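Local atomic coordinates of probable signal peptide protein (Ralstonia solanacearum, PDB entry 2QGU), a protein that binds a phospholipid between its helices and beta-sheet and, as a member of the MlaC family, probably carries lipids across the periplasm. Residues A[42-47]-A[113-119]; A[60-65]-A[102-107]; A[74-78]-A[97-102]. The protein carries 13 engineered substitutions. All coordinates share one frame; numbering follows the deposited sequence. Where two conformers were deposited one is given.

Contact 1: residues A[42-47]-A[113-119]; sequences VLATIK and LANVRNQ. With PEF (di-palmitoyl-3-sn-phosphatidylethanolamine), chain B.
Lys47 reaches across to the loop that follows helix 91-114 and donates a hydrogen bond from its ammonium group to the backbone carbonyl of Gln119, NZ to O 2.8 Å, arriving tilted 24° from the carbonyl plane. Its chain is extended beyond CG, and the methylenes run past another carbonyl on the way, with Lys47 CE 3.4 Å from Arg117 O. Beneath the lysine the contact is apolar. Val116 is wedged against the helix: its CG1 branch meets Leu43 CD2 at 3.9 Å and also touches Lys47 CE, while its CB packs on Ile46 CG2 at 3.8 Å. The other branch, Val116 CG2, turns to the phospholipid and lies 4.0 Å from C33 of one acyl chain, so a single side chain serves both the helix packing and the pocket wall. Ile46 extends the seam to Leu113, CD1 to CD2 4.0 Å.

A second shell shapes the loop. The guanidinium of Arg117 folds back so that NH1 donates to both Ala114 O and Val116 O, each in the guanidinium plane; NH1 sits on a lone pair of Ala114 O but well above the carbonyl plane of Val116. Gln119, bent at chi2 (86°), turns its amide inward: OE1 accepts from Arg117 N at 2.9 Å, and NE2 makes a weak bond to the ester carbonyl oxygen O5 of the lipid at 3.3 Å. NE2 also donates to Asn143, whose own amide nitrogen binds the lipid.

Here the C-terminal end of helix 31-47 packs on the end of helix 91-114 and the loop leading to strand 120-123, with Leu63 of helix 57-67 and Leu52 of helix 50-53 also against Ile46.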
loop_
_atom_site.group_PDB
_atom_site.type_symbol
_atom_site.label_atom_id
_atom_site.label_comp_id
_atom_site.label_asym_id
_atom_site.label_seq_id
_atom_site.Cartn_x
_atom_site.Cartn_y
_atom_site.Cartn_z
ATOM N N VAL A 42 7.797 6.215 -8.806
ATOM C CA VAL A 42 6.494 6.815 -8.535
ATOM C C VAL A 42 6.564 8.341 -8.621
ATOM O O VAL A 42 5.779 8.958 -9.349
ATOM C CB VAL A 42 5.939 6.360 -7.161
ATOM C CG1 VAL A 42 4.703 7.181 -6.749
ATOM C CG2 VAL A 42 5.609 4.874 -7.200
ATOM N N LEU A 43 7.516 8.941 -7.905
ATOM C CA LEU A 43 7.635 10.402 -7.855
ATOM C C LEU A 43 7.921 10.997 -9.237
ATOM O O LEU A 43 7.274 11.962 -9.640
ATOM C CB LEU A 43 8.692 10.841 -6.831
ATOM C CG LEU A 43 8.359 10.592 -5.357
ATOM C CD1 LEU A 43 9.563 10.883 -4.490
ATOM C CD2 LEU A 43 7.158 11.433 -4.901
ATOM N N ALA A 44 8.871 10.407 -9.957
ATOM C CA ALA A 44 9.244 10.899 -11.291
ATOM C C ALA A 44 8.087 10.793 -12.276
ATOM O O ALA A 44 7.868 11.698 -13.087
ATOM C CB ALA A 44 10.452 10.150 -11.824
ATOM N N THR A 45 7.352 9.684 -12.211
ATOM C CA THR A 45 6.202 9.479 -13.089
ATOM C C THR A 45 5.119 10.537 -12.862
ATOM O O THR A 45 4.624 11.140 -13.823
ATOM C CB THR A 45 5.628 8.055 -12.937
ATOM O OG1 THR A 45 6.664 7.096 -13.181
ATOM C CG2 THR A 45 4.479 7.816 -13.920
ATOM N N ILE A 46 4.777 10.789 -11.599
ATOM C CA ILE A 46 3.798 11.831 -11.269
ATOM C C ILE A 46 4.259 13.205 -11.774
ATOM O O ILE A 46 3.487 13.936 -12.405
ATOM C CB ILE A 46 3.505 11.898 -9.743
ATOM C CG1 ILE A 46 2.902 10.578 -9.247
ATOM C CG2 ILE A 46 2.560 13.062 -9.435
ATOM C CD1 ILE A 46 2.899 10.430 -7.731
ATOM N N LYS A 47 5.515 13.552 -11.507
ATOM C CA LYS A 47 6.038 14.867 -11.885
ATOM C C LYS A 47 6.039 15.084 -13.403
ATOM O O LYS A 47 5.911 16.223 -13.872
ATOM C CB LYS A 47 7.427 15.087 -11.287
ATOM C CG LYS A 47 7.419 15.263 -9.764
ATOM C CD LYS A 47 8.828 15.271 -9.194
ATOM C CE LYS A 47 8.809 15.118 -7.679
ATOM N NZ LYS A 47 10.200 15.047 -7.145
ATOM N N LEU A 113 -1.150 11.530 -3.952
ATOM C CA LEU A 113 -0.274 11.240 -5.082
ATOM C C LEU A 113 -0.371 12.315 -6.163
ATOM O O LEU A 113 0.650 12.787 -6.658
ATOM C CB LEU A 113 -0.573 9.856 -5.658
ATOM C CG LEU A 113 -0.219 8.695 -4.726
ATOM C CD1 LEU A 113 -0.791 7.394 -5.253
ATOM C CD2 LEU A 113 1.300 8.599 -4.537
ATOM N N ALA A 114 -1.593 12.706 -6.516
ATOM C CA ALA A 114 -1.800 13.721 -7.554
ATOM C C ALA A 114 -1.220 15.079 -7.184
ATOM O O ALA A 114 -0.842 15.853 -8.064
ATOM C CB ALA A 114 -3.272 13.854 -7.876
ATOM N N ASN A 115 -1.149 15.358 -5.885
ATOM C CA ASN A 115 -0.685 16.650 -5.391
ATOM C C ASN A 115 0.837 16.766 -5.300
ATOM O O ASN A 115 1.368 17.829 -4.959
ATOM C CB ASN A 115 -1.347 16.977 -4.048
ATOM C CG ASN A 115 -2.818 17.319 -4.190
ATOM O OD1 ASN A 115 -3.302 17.642 -5.279
ATOM N ND2 ASN A 115 -3.541 17.251 -3.079
ATOM N N VAL A 116 1.542 15.679 -5.617
ATOM C CA VAL A 116 3.009 15.699 -5.651
ATOM C C VAL A 116 3.513 16.752 -6.644
ATOM O O VAL A 116 2.998 16.860 -7.761
ATOM C CB VAL A 116 3.588 14.295 -5.975
ATOM C CG1 VAL A 116 5.050 14.372 -6.432
ATOM C CG2 VAL A 116 3.444 13.372 -4.760
ATOM N N ARG A 117 4.498 17.541 -6.217
ATOM C CA ARG A 117 5.139 18.524 -7.092
ATOM C C ARG A 117 6.658 18.468 -6.950
ATOM O O ARG A 117 7.369 18.160 -7.906
ATOM C CB ARG A 117 4.641 19.949 -6.791
ATOM C CG ARG A 117 3.151 20.202 -7.021
ATOM C CD ARG A 117 2.762 20.138 -8.493
ATOM N NE ARG A 117 1.349 20.458 -8.684
ATOM C CZ ARG A 117 0.353 19.578 -8.603
ATOM N NH1 ARG A 117 0.593 18.299 -8.326
ATOM N NH2 ARG A 117 -0.896 19.984 -8.800
ATOM N N ASN A 118 7.149 18.761 -5.749
ATOM C CA ASN A 118 8.583 18.911 -5.524
ATOM C C ASN A 118 9.168 17.962 -4.476
ATOM O O ASN A 118 10.343 18.082 -4.107
ATOM C CB ASN A 118 8.910 20.359 -5.139
ATOM C CG ASN A 118 8.401 21.372 -6.149
ATOM O OD1 ASN A 118 7.719 22.331 -5.787
ATOM N ND2 ASN A 118 8.719 21.160 -7.418
ATOM N N GLN A 119 8.356 17.016 -4.003
ATOM C CA GLN A 119 8.771 16.123 -2.920
ATOM C C GLN A 119 10.027 15.350 -3.252
ATOM O O GLN A 119 10.175 14.830 -4.356
ATOM C CB GLN A 119 7.667 15.129 -2.564
ATOM C CG GLN A 119 6.552 15.712 -1.725
ATOM C CD GLN A 119 5.476 16.378 -2.552
ATOM O OE1 GLN A 119 5.617 16.551 -3.768
ATOM N NE2 GLN A 119 4.390 16.757 -1.896
HETATM C C2 PEF B . 0.421 14.044 2.162
HETATM C C1 PEF B . -0.047 15.304 2.888
HETATM N N PEF B . -4.518 19.211 3.014
HETATM C C3 PEF B . 1.625 14.375 1.304
HETATM C C4 PEF B . -3.286 17.115 3.313
HETATM C C5 PEF B . -4.345 18.047 3.895
HETATM C C10 PEF B . -0.171 12.043 3.212
HETATM C C11 PEF B . 0.202 10.767 3.955
HETATM C C12 PEF B . 1.251 9.988 3.162
HETATM C C13 PEF B . 0.596 9.389 1.921
HETATM C C14 PEF B . 1.503 8.378 1.245
HETATM C C15 PEF B . 0.778 7.755 0.055
HETATM C C16 PEF B . 1.524 6.520 -0.444
HETATM C C17 PEF B . 0.671 5.724 -1.425
HETATM C C18 PEF B . -0.206 4.710 -0.688
HETATM C C19 PEF B . -0.225 3.374 -1.425
HETATM C C20 PEF B . -1.310 3.366 -2.506
HETATM C C21 PEF B . -1.283 2.058 -3.294
HETATM C C22 PEF B . -1.927 0.928 -2.492
HETATM C C23 PEF B . -2.125 -0.316 -3.357
HETATM C C24 PEF B . -0.972 -1.302 -3.182
HETATM C C25 PEF B . -0.863 -2.234 -4.386
HETATM C C30 PEF B . 3.293 13.382 0.027
HETATM C C31 PEF B . 3.983 12.418 -0.724
HETATM C C32 PEF B . 3.276 11.278 -1.085
HETATM C C33 PEF B . 4.059 10.463 -2.133
HETATM C C34 PEF B . 4.748 9.226 -1.533
HETATM C C35 PEF B . 4.879 8.076 -2.552
HETATM C C36 PEF B . 5.144 6.859 -1.915
HETATM C C37 PEF B . 5.093 5.762 -2.781
HETATM C C38 PEF B . 5.365 4.576 -2.091
HETATM C C39 PEF B . 5.172 3.322 -2.955
HETATM C C40 PEF B . 5.206 2.030 -2.114
HETATM C C41 PEF B . 3.814 1.670 -1.563
HETATM C C42 PEF B . 3.710 0.185 -1.199
HETATM C C43 PEF B . 2.532 -0.079 -0.251
HETATM C C44 PEF B . 2.355 -1.577 0.023
HETATM C C45 PEF B . 1.182 -1.839 0.971
HETATM O O4 PEF B . -1.292 12.153 2.708
HETATM O O5 PEF B . 3.931 14.383 0.342
HETATM O O2 PEF B . 0.768 13.030 3.123
HETATM O O3 PEF B . 1.983 13.277 0.427
HETATM O O1P PEF B . 0.306 18.375 2.738
HETATM O O2P PEF B . -1.678 18.286 1.126
HETATM O O3P PEF B . -0.692 16.173 1.953
HETATM O O4P PEF B . -1.980 17.683 3.515
HETATM P P PEF B . -0.946 17.725 2.277
#

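Contact 2: residues A[60-65]-A[102-107]; sequences VFQLVD and KSLLIR. Engineered in segment 102-107: Ser103 (natural residue Thr), Ile106 (natural residue Val). With PEF (di-palmitoyl-3-sn-phosphatidylethanolamine), chain B.
Ile106, an engineered residue (Val in the natural sequence), lies over one face of the Phe61 ring in a CH-pi contact, CG2 standing 3.8 Å from the ring centroid and 21° off the normal. The methyl is offset toward the rim, where Phe61 CE2 and CD2 are nearest. With CG2 anti to the backbone N and CG1 anti to the carbonyl carbon, Ile106 sends its two branches different ways: CG2 also slides past Val60 CG1, and CD1 meets Val64 CG1 tip to tip at 3.7 Å.

At the edge of the same ring, near its plane, sits the hydroxyl of the engineered Ser103 (natural Thr), OG to Phe61 CZ 3.8 Å. Arg107 NE lies at the ring edge too, while Phe61 CE2 stands over one face of the guanidinium, offset toward its rim, the two planes 63° apart. Arg107 NE is held by Ser103 OG at 3.0 Å, in the guanidinium plane. Asn202 of helix 191-206 is a further partner of that hydroxyl.

Helices 57-67 and 91-114 cross steeply in the helical part of the MlaC fold, their local axes 10.6 Å apart at an angle of 116°. Val64 and Leu105 of this crossing belong to the lipid pocket: Val64 CG1 approaches C23 of an acyl chain at 4.0 Å, and Leu105 CB touches C22 of the same chain at 3.8 Å.

Toward the C-terminal end of segment 60-65, the extended Lys102 crosses Asp65 at about a right angle. Its NZ forms a salt bridge with Asp65 OD1, on the syn lone pair of that oxygen; the modelled 2.5 Å is very short for such a pair, and its exact length is doubtful.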
loop_
_atom_site.group_PDB
_atom_site.type_symbol
_atom_site.label_atom_id
_atom_site.label_comp_id
_atom_site.label_asym_id
_atom_site.label_seq_id
_atom_site.Cartn_x
_atom_site.Cartn_y
_atom_site.Cartn_z
ATOM N N VAL A 60 -4.038 7.207 -12.001
ATOM C CA VAL A 60 -3.479 6.871 -10.684
ATOM C C VAL A 60 -3.494 5.351 -10.482
ATOM O O VAL A 60 -2.521 4.771 -10.000
ATOM C CB VAL A 60 -4.222 7.591 -9.530
ATOM C CG1 VAL A 60 -3.725 7.107 -8.188
ATOM C CG2 VAL A 60 -4.026 9.089 -9.625
ATOM N N PHE A 61 -4.599 4.704 -10.856
ATOM C CA PHE A 61 -4.655 3.246 -10.815
ATOM C C PHE A 61 -3.559 2.628 -11.679
ATOM O O PHE A 61 -2.893 1.688 -11.264
ATOM C CB PHE A 61 -6.032 2.729 -11.254
ATOM C CG PHE A 61 -7.028 2.611 -10.133
ATOM C CD1 PHE A 61 -7.389 1.360 -9.638
ATOM C CD2 PHE A 61 -7.613 3.745 -9.580
ATOM C CE1 PHE A 61 -8.316 1.238 -8.607
ATOM C CE2 PHE A 61 -8.543 3.636 -8.534
ATOM C CZ PHE A 61 -8.892 2.377 -8.056
ATOM N N GLN A 62 -3.375 3.167 -12.881
ATOM C CA GLN A 62 -2.348 2.672 -13.793
ATOM C C GLN A 62 -0.935 2.893 -13.235
ATOM O O GLN A 62 -0.079 2.012 -13.359
ATOM C CB GLN A 62 -2.535 3.268 -15.195
ATOM C CG GLN A 62 -3.822 2.763 -15.869
ATOM C CD GLN A 62 -4.278 3.611 -17.044
ATOM O OE1 GLN A 62 -3.873 4.760 -17.202
ATOM N NE2 GLN A 62 -5.149 3.036 -17.873
ATOM N N LEU A 63 -0.714 4.041 -12.593
ATOM C CA LEU A 63 0.543 4.328 -11.886
ATOM C C LEU A 63 0.849 3.268 -10.838
ATOM O O LEU A 63 1.972 2.759 -10.762
ATOM C CB LEU A 63 0.488 5.712 -11.222
ATOM C CG LEU A 63 1.581 6.108 -10.214
ATOM C CD1 LEU A 63 2.855 6.534 -10.917
ATOM C CD2 LEU A 63 1.097 7.227 -9.313
ATOM N N VAL A 64 -0.153 2.935 -10.034
ATOM C CA VAL A 64 0.016 1.936 -8.984
ATOM C C VAL A 64 0.310 0.563 -9.590
ATOM O O VAL A 64 1.233 -0.125 -9.158
ATOM C CB VAL A 64 -1.200 1.902 -8.027
ATOM C CG1 VAL A 64 -1.092 0.724 -7.060
ATOM C CG2 VAL A 64 -1.297 3.215 -7.252
ATOM N N ASP A 65 -0.456 0.178 -10.607
ATOM C CA ASP A 65 -0.255 -1.110 -11.263
ATOM C C ASP A 65 1.117 -1.249 -11.905
ATOM O O ASP A 65 1.729 -2.315 -11.847
ATOM C CB ASP A 65 -1.341 -1.352 -12.306
ATOM C CG ASP A 65 -2.638 -1.800 -11.689
ATOM O OD1 ASP A 65 -2.611 -2.239 -10.519
ATOM O OD2 ASP A 65 -3.677 -1.723 -12.374
ATOM N N LYS A 102 -7.339 -3.106 -2.386
ATOM C CA LYS A 102 -6.432 -2.341 -3.246
ATOM C C LYS A 102 -7.111 -1.076 -3.778
ATOM O O LYS A 102 -6.554 0.016 -3.701
ATOM C CB LYS A 102 -5.926 -3.209 -4.390
ATOM C CG LYS A 102 -5.040 -2.486 -5.381
ATOM C CD LYS A 102 -4.590 -3.438 -6.473
ATOM C CE LYS A 102 -4.041 -2.684 -7.658
ATOM N NZ LYS A 102 -4.008 -3.570 -8.857
ATOM N N SER A 103 -8.319 -1.224 -4.313
ATOM C CA SER A 103 -9.074 -0.071 -4.791
ATOM C C SER A 103 -9.318 0.957 -3.685
ATOM O O SER A 103 -9.180 2.157 -3.914
ATOM C CB SER A 103 -10.399 -0.532 -5.405
ATOM O OG SER A 103 -11.253 0.572 -5.671
ATOM N N LEU A 104 -9.666 0.470 -2.493
ATOM C CA LEU A 104 -9.915 1.316 -1.326
ATOM C C LEU A 104 -8.699 2.179 -0.986
ATOM O O LEU A 104 -8.824 3.384 -0.764
ATOM C CB LEU A 104 -10.329 0.442 -0.130
ATOM C CG LEU A 104 -10.462 1.016 1.287
ATOM C CD1 LEU A 104 -11.594 2.013 1.380
ATOM C CD2 LEU A 104 -10.678 -0.105 2.292
ATOM N N LEU A 105 -7.524 1.556 -0.967
ATOM C CA LEU A 105 -6.275 2.267 -0.683
ATOM C C LEU A 105 -5.887 3.257 -1.779
ATOM O O LEU A 105 -5.494 4.381 -1.479
ATOM C CB LEU A 105 -5.130 1.289 -0.414
ATOM C CG LEU A 105 -5.268 0.423 0.838
ATOM C CD1 LEU A 105 -4.035 -0.460 0.953
ATOM C CD2 LEU A 105 -5.441 1.276 2.098
ATOM N N ILE A 106 -6.007 2.848 -3.043
ATOM C CA ILE A 106 -5.654 3.741 -4.143
ATOM C C ILE A 106 -6.557 4.977 -4.102
ATOM O O ILE A 106 -6.074 6.105 -4.188
ATOM C CB ILE A 106 -5.718 3.043 -5.529
ATOM C CG1 ILE A 106 -4.716 1.884 -5.606
ATOM C CG2 ILE A 106 -5.455 4.051 -6.654
ATOM C CD1 ILE A 106 -4.817 1.063 -6.888
ATOM N N ARG A 107 -7.863 4.770 -3.946
ATOM C CA ARG A 107 -8.812 5.882 -3.873
ATOM C C ARG A 107 -8.568 6.793 -2.668
ATOM O O ARG A 107 -8.750 8.005 -2.757
ATOM C CB ARG A 107 -10.252 5.361 -3.872
ATOM C CG ARG A 107 -10.647 4.688 -5.171
ATOM C CD ARG A 107 -12.015 3.999 -5.064
ATOM N NE ARG A 107 -12.331 3.315 -6.317
ATOM C CZ ARG A 107 -12.895 3.896 -7.373
ATOM N NH1 ARG A 107 -13.223 5.181 -7.334
ATOM N NH2 ARG A 107 -13.126 3.192 -8.473
HETATM C C2 PEF B . 0.421 14.044 2.162
HETATM C C1 PEF B . -0.047 15.304 2.888
HETATM N N PEF B . -4.518 19.211 3.014
HETATM C C3 PEF B . 1.625 14.375 1.304
HETATM C C4 PEF B . -3.286 17.115 3.313
HETATM C C5 PEF B . -4.345 18.047 3.895
HETATM C C10 PEF B . -0.171 12.043 3.212
HETATM C C11 PEF B . 0.202 10.767 3.955
HETATM C C12 PEF B . 1.251 9.988 3.162
HETATM C C13 PEF B . 0.596 9.389 1.921
HETATM C C14 PEF B . 1.503 8.378 1.245
HETATM C C15 PEF B . 0.778 7.755 0.055
HETATM C C16 PEF B . 1.524 6.520 -0.444
HETATM C C17 PEF B . 0.671 5.724 -1.425
HETATM C C18 PEF B . -0.206 4.710 -0.688
HETATM C C19 PEF B . -0.225 3.374 -1.425
HETATM C C20 PEF B . -1.310 3.366 -2.506
HETATM C C21 PEF B . -1.283 2.058 -3.294
HETATM C C22 PEF B . -1.927 0.928 -2.492
HETATM C C23 PEF B . -2.125 -0.316 -3.357
HETATM C C24 PEF B . -0.972 -1.302 -3.182
HETATM C C25 PEF B . -0.863 -2.234 -4.386
HETATM C C30 PEF B . 3.293 13.382 0.027
HETATM C C31 PEF B . 3.983 12.418 -0.724
HETATM C C32 PEF B . 3.276 11.278 -1.085
HETATM C C33 PEF B . 4.059 10.463 -2.133
HETATM C C34 PEF B . 4.748 9.226 -1.533
HETATM C C35 PEF B . 4.879 8.076 -2.552
HETATM C C36 PEF B . 5.144 6.859 -1.915
HETATM C C37 PEF B . 5.093 5.762 -2.781
HETATM C C38 PEF B . 5.365 4.576 -2.091
HETATM C C39 PEF B . 5.172 3.322 -2.955
HETATM C C40 PEF B . 5.206 2.030 -2.114
HETATM C C41 PEF B . 3.814 1.670 -1.563
HETATM C C42 PEF B . 3.710 0.185 -1.199
HETATM C C43 PEF B . 2.532 -0.079 -0.251
HETATM C C44 PEF B . 2.355 -1.577 0.023
HETATM C C45 PEF B . 1.182 -1.839 0.971
HETATM O O4 PEF B . -1.292 12.153 2.708
HETATM O O5 PEF B . 3.931 14.383 0.342
HETATM O O2 PEF B . 0.768 13.030 3.123
HETATM O O3 PEF B . 1.983 13.277 0.427
HETATM O O1P PEF B . 0.306 18.375 2.738
HETATM O O2P PEF B . -1.678 18.286 1.126
HETATM O O3P PEF B . -0.692 16.173 1.953
HETATM O O4P PEF B . -1.980 17.683 3.515
HETATM P P PEF B . -0.946 17.725 2.277
#

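Contact 3: residues A[74-78]-A[97-102]; sequences FKRTT and IQDGFK
The Phe101 ring takes the rim of Phe74 over one face, Phe74 CZ standing 3.5 Å above its plane, while Thr77 O and Thr78 OG1 lie at its edge. The two rings meet obliquely, centroids 5.0 Å apart and planes at 43°. Around Phe74, the backbone carbonyl of Gln98 approaches the edge, 3.5 Å from CE2, and CB of Lys102 lies against the same corner. CG opposite the backbone N (chi1 -163°) carries the Phe74 ring out toward helix 91-114.

Gln98 has two conformers; in the one given it slides past Phe74 in the opposite direction, Gln98 CG 3.7 Å from Phe74 CD2 and 3.5 Å from Thr78 OG1. Its amide then lies across the start of Lys75, contacts that are therefore less certain. Thr78 OG1 donates to Phe74 O of its own helix; Thr78 N reaches that carbonyl from the opposite face, giving it two donors. The Thr78 methyl packs on Ile97 CG2.

Tyr177 and Phe181 of helix 173-188 add further rings around Phe101. This is a near-perpendicular helix crossing, 96° between the local axes, with an aromatic core, and Phe74 also borders the lipid pocket of this MlaC protein.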
loop_
_atom_site.group_PDB
_atom_site.type_symbol
_atom_site.label_atom_id
_atom_site.label_comp_id
_atom_site.label_asym_id
_atom_site.label_seq_id
_atom_site.Cartn_x
_atom_site.Cartn_y
_atom_site.Cartn_z
ATOM N N PHE A 74 0.916 -7.412 -2.362
ATOM C CA PHE A 74 -0.345 -6.978 -1.778
ATOM C C PHE A 74 -1.231 -8.145 -1.328
ATOM O O PHE A 74 -2.105 -7.965 -0.480
ATOM C CB PHE A 74 -1.103 -6.011 -2.696
ATOM C CG PHE A 74 -2.169 -5.237 -1.979
ATOM C CD1 PHE A 74 -1.834 -4.235 -1.075
ATOM C CD2 PHE A 74 -3.509 -5.529 -2.181
ATOM C CE1 PHE A 74 -2.810 -3.524 -0.391
ATOM C CE2 PHE A 74 -4.497 -4.818 -1.502
ATOM C CZ PHE A 74 -4.146 -3.815 -0.603
ATOM N N LYS A 75 -0.995 -9.337 -1.874
ATOM C CA LYS A 75 -1.679 -10.519 -1.375
ATOM C C LYS A 75 -1.304 -10.737 0.092
ATOM O O LYS A 75 -2.176 -11.018 0.921
ATOM C CB LYS A 75 -1.343 -11.745 -2.217
ATOM C CG LYS A 75 -2.156 -12.969 -1.847
ATOM C CD LYS A 75 -1.821 -14.122 -2.765
ATOM C CE LYS A 75 -2.744 -15.298 -2.532
ATOM N NZ LYS A 75 -2.325 -16.466 -3.362
ATOM N N ARG A 76 -0.018 -10.587 0.420
ATOM C CA ARG A 76 0.393 -10.685 1.823
ATOM C C ARG A 76 -0.257 -9.605 2.689
ATOM O O ARG A 76 -0.725 -9.894 3.785
ATOM C CB ARG A 76 1.916 -10.684 2.007
ATOM C CG ARG A 76 2.282 -10.836 3.484
ATOM C CD ARG A 76 3.716 -11.219 3.771
ATOM N NE ARG A 76 3.880 -11.347 5.222
ATOM C CZ ARG A 76 5.043 -11.303 5.865
ATOM N NH1 ARG A 76 6.178 -11.153 5.201
ATOM N NH2 ARG A 76 5.064 -11.413 7.186
ATOM N N THR A 77 -0.289 -8.364 2.199
ATOM C CA THR A 77 -0.956 -7.289 2.930
ATOM C C THR A 77 -2.398 -7.672 3.251
ATOM O O THR A 77 -2.878 -7.449 4.361
ATOM C CB THR A 77 -0.961 -5.983 2.128
ATOM O OG1 THR A 77 0.316 -5.799 1.506
ATOM C CG2 THR A 77 -1.272 -4.793 3.035
ATOM N N THR A 78 -3.076 -8.256 2.265
ATOM C CA THR A 78 -4.471 -8.652 2.424
ATOM C C THR A 78 -4.604 -9.819 3.397
ATOM O O THR A 78 -5.508 -9.833 4.229
ATOM C CB THR A 78 -5.104 -9.002 1.070
ATOM O OG1 THR A 78 -4.998 -7.872 0.194
ATOM C CG2 THR A 78 -6.584 -9.350 1.234
ATOM N N ILE A 97 -11.683 -9.559 -2.186
ATOM C CA ILE A 97 -11.206 -8.758 -1.054
ATOM C C ILE A 97 -9.882 -8.054 -1.362
ATOM O O ILE A 97 -9.738 -6.866 -1.074
ATOM C CB ILE A 97 -11.164 -9.587 0.255
ATOM C CG1 ILE A 97 -12.596 -9.908 0.698
ATOM C CG2 ILE A 97 -10.431 -8.834 1.373
ATOM C CD1 ILE A 97 -12.717 -11.032 1.707
ATOM N N GLN A 98 -8.929 -8.773 -1.950
ATOM C CA GLN A 98 -7.683 -8.132 -2.371
ATOM C C GLN A 98 -7.951 -6.973 -3.333
ATOM O O GLN A 98 -7.403 -5.883 -3.165
ATOM C CB GLN A 98 -6.709 -9.133 -2.996
ATOM C CG GLN A 98 -5.335 -8.519 -3.245
ATOM C CD GLN A 98 -4.368 -9.417 -4.001
ATOM O OE1 GLN A 98 -3.451 -8.923 -4.658
ATOM N NE2 GLN A 98 -4.556 -10.726 -3.906
ATOM N N ASP A 99 -8.801 -7.209 -4.331
ATOM C CA ASP A 99 -9.113 -6.186 -5.325
ATOM C C ASP A 99 -9.831 -4.986 -4.706
ATOM O O ASP A 99 -9.511 -3.837 -5.012
ATOM C CB ASP A 99 -9.942 -6.778 -6.468
ATOM C CG ASP A 99 -9.166 -7.784 -7.307
ATOM O OD1 ASP A 99 -7.933 -7.899 -7.143
ATOM O OD2 ASP A 99 -9.797 -8.466 -8.142
ATOM N N GLY A 100 -10.788 -5.256 -3.819
ATOM C CA GLY A 100 -11.546 -4.186 -3.165
ATOM C C GLY A 100 -10.703 -3.379 -2.192
ATOM O O GLY A 100 -10.851 -2.162 -2.096
ATOM N N PHE A 101 -9.835 -4.072 -1.459
ATOM C CA PHE A 101 -8.897 -3.442 -0.527
ATOM C C PHE A 101 -7.883 -2.574 -1.293
ATOM O O PHE A 101 -7.642 -1.420 -0.923
ATOM C CB PHE A 101 -8.234 -4.552 0.307
ATOM C CG PHE A 101 -7.308 -4.081 1.410
ATOM C CD1 PHE A 101 -7.446 -2.836 2.023
ATOM C CD2 PHE A 101 -6.324 -4.949 1.877
ATOM C CE1 PHE A 101 -6.578 -2.453 3.050
ATOM C CE2 PHE A 101 -5.456 -4.577 2.899
ATOM C CZ PHE A 101 -5.586 -3.332 3.487
ATOM N N LYS A 102 -7.339 -3.106 -2.386
ATOM C CA LYS A 102 -6.432 -2.341 -3.246
ATOM C C LYS A 102 -7.111 -1.076 -3.778
ATOM O O LYS A 102 -6.554 0.016 -3.701
ATOM C CB LYS A 102 -5.926 -3.209 -4.390
ATOM C CG LYS A 102 -5.040 -2.486 -5.381
ATOM C CD LYS A 102 -4.590 -3.438 -6.473
ATOM C CE LYS A 102 -4.041 -2.684 -7.658
ATOM N NZ LYS A 102 -4.008 -3.570 -8.857
#

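In the fold
From the N terminus, helix 31-47 supplies the first side of contact 1, helix 57-67 that of contact 2 and helix 74-82 that of contact 3. The chain then returns along helix 91-114, reaching its partners in reverse order: 97-102, 102-107, then 113-119. The three loops are therefore nested, contact 3 innermost and contact 1 outermost, and none cross. Contacts 2 and 3 share Lys102 and touch where Leu105 meets Phe74. Contacts 1 and 2 touch where Leu63 meets Thr45 and where Leu113 meets Val60. Contacts 1 and 3, centres about 24 Å apart, do not touch. Together they fasten three earlier helices to one long helix and the loop that follows it, beside the lipid, just before the antiparallel sheet begins.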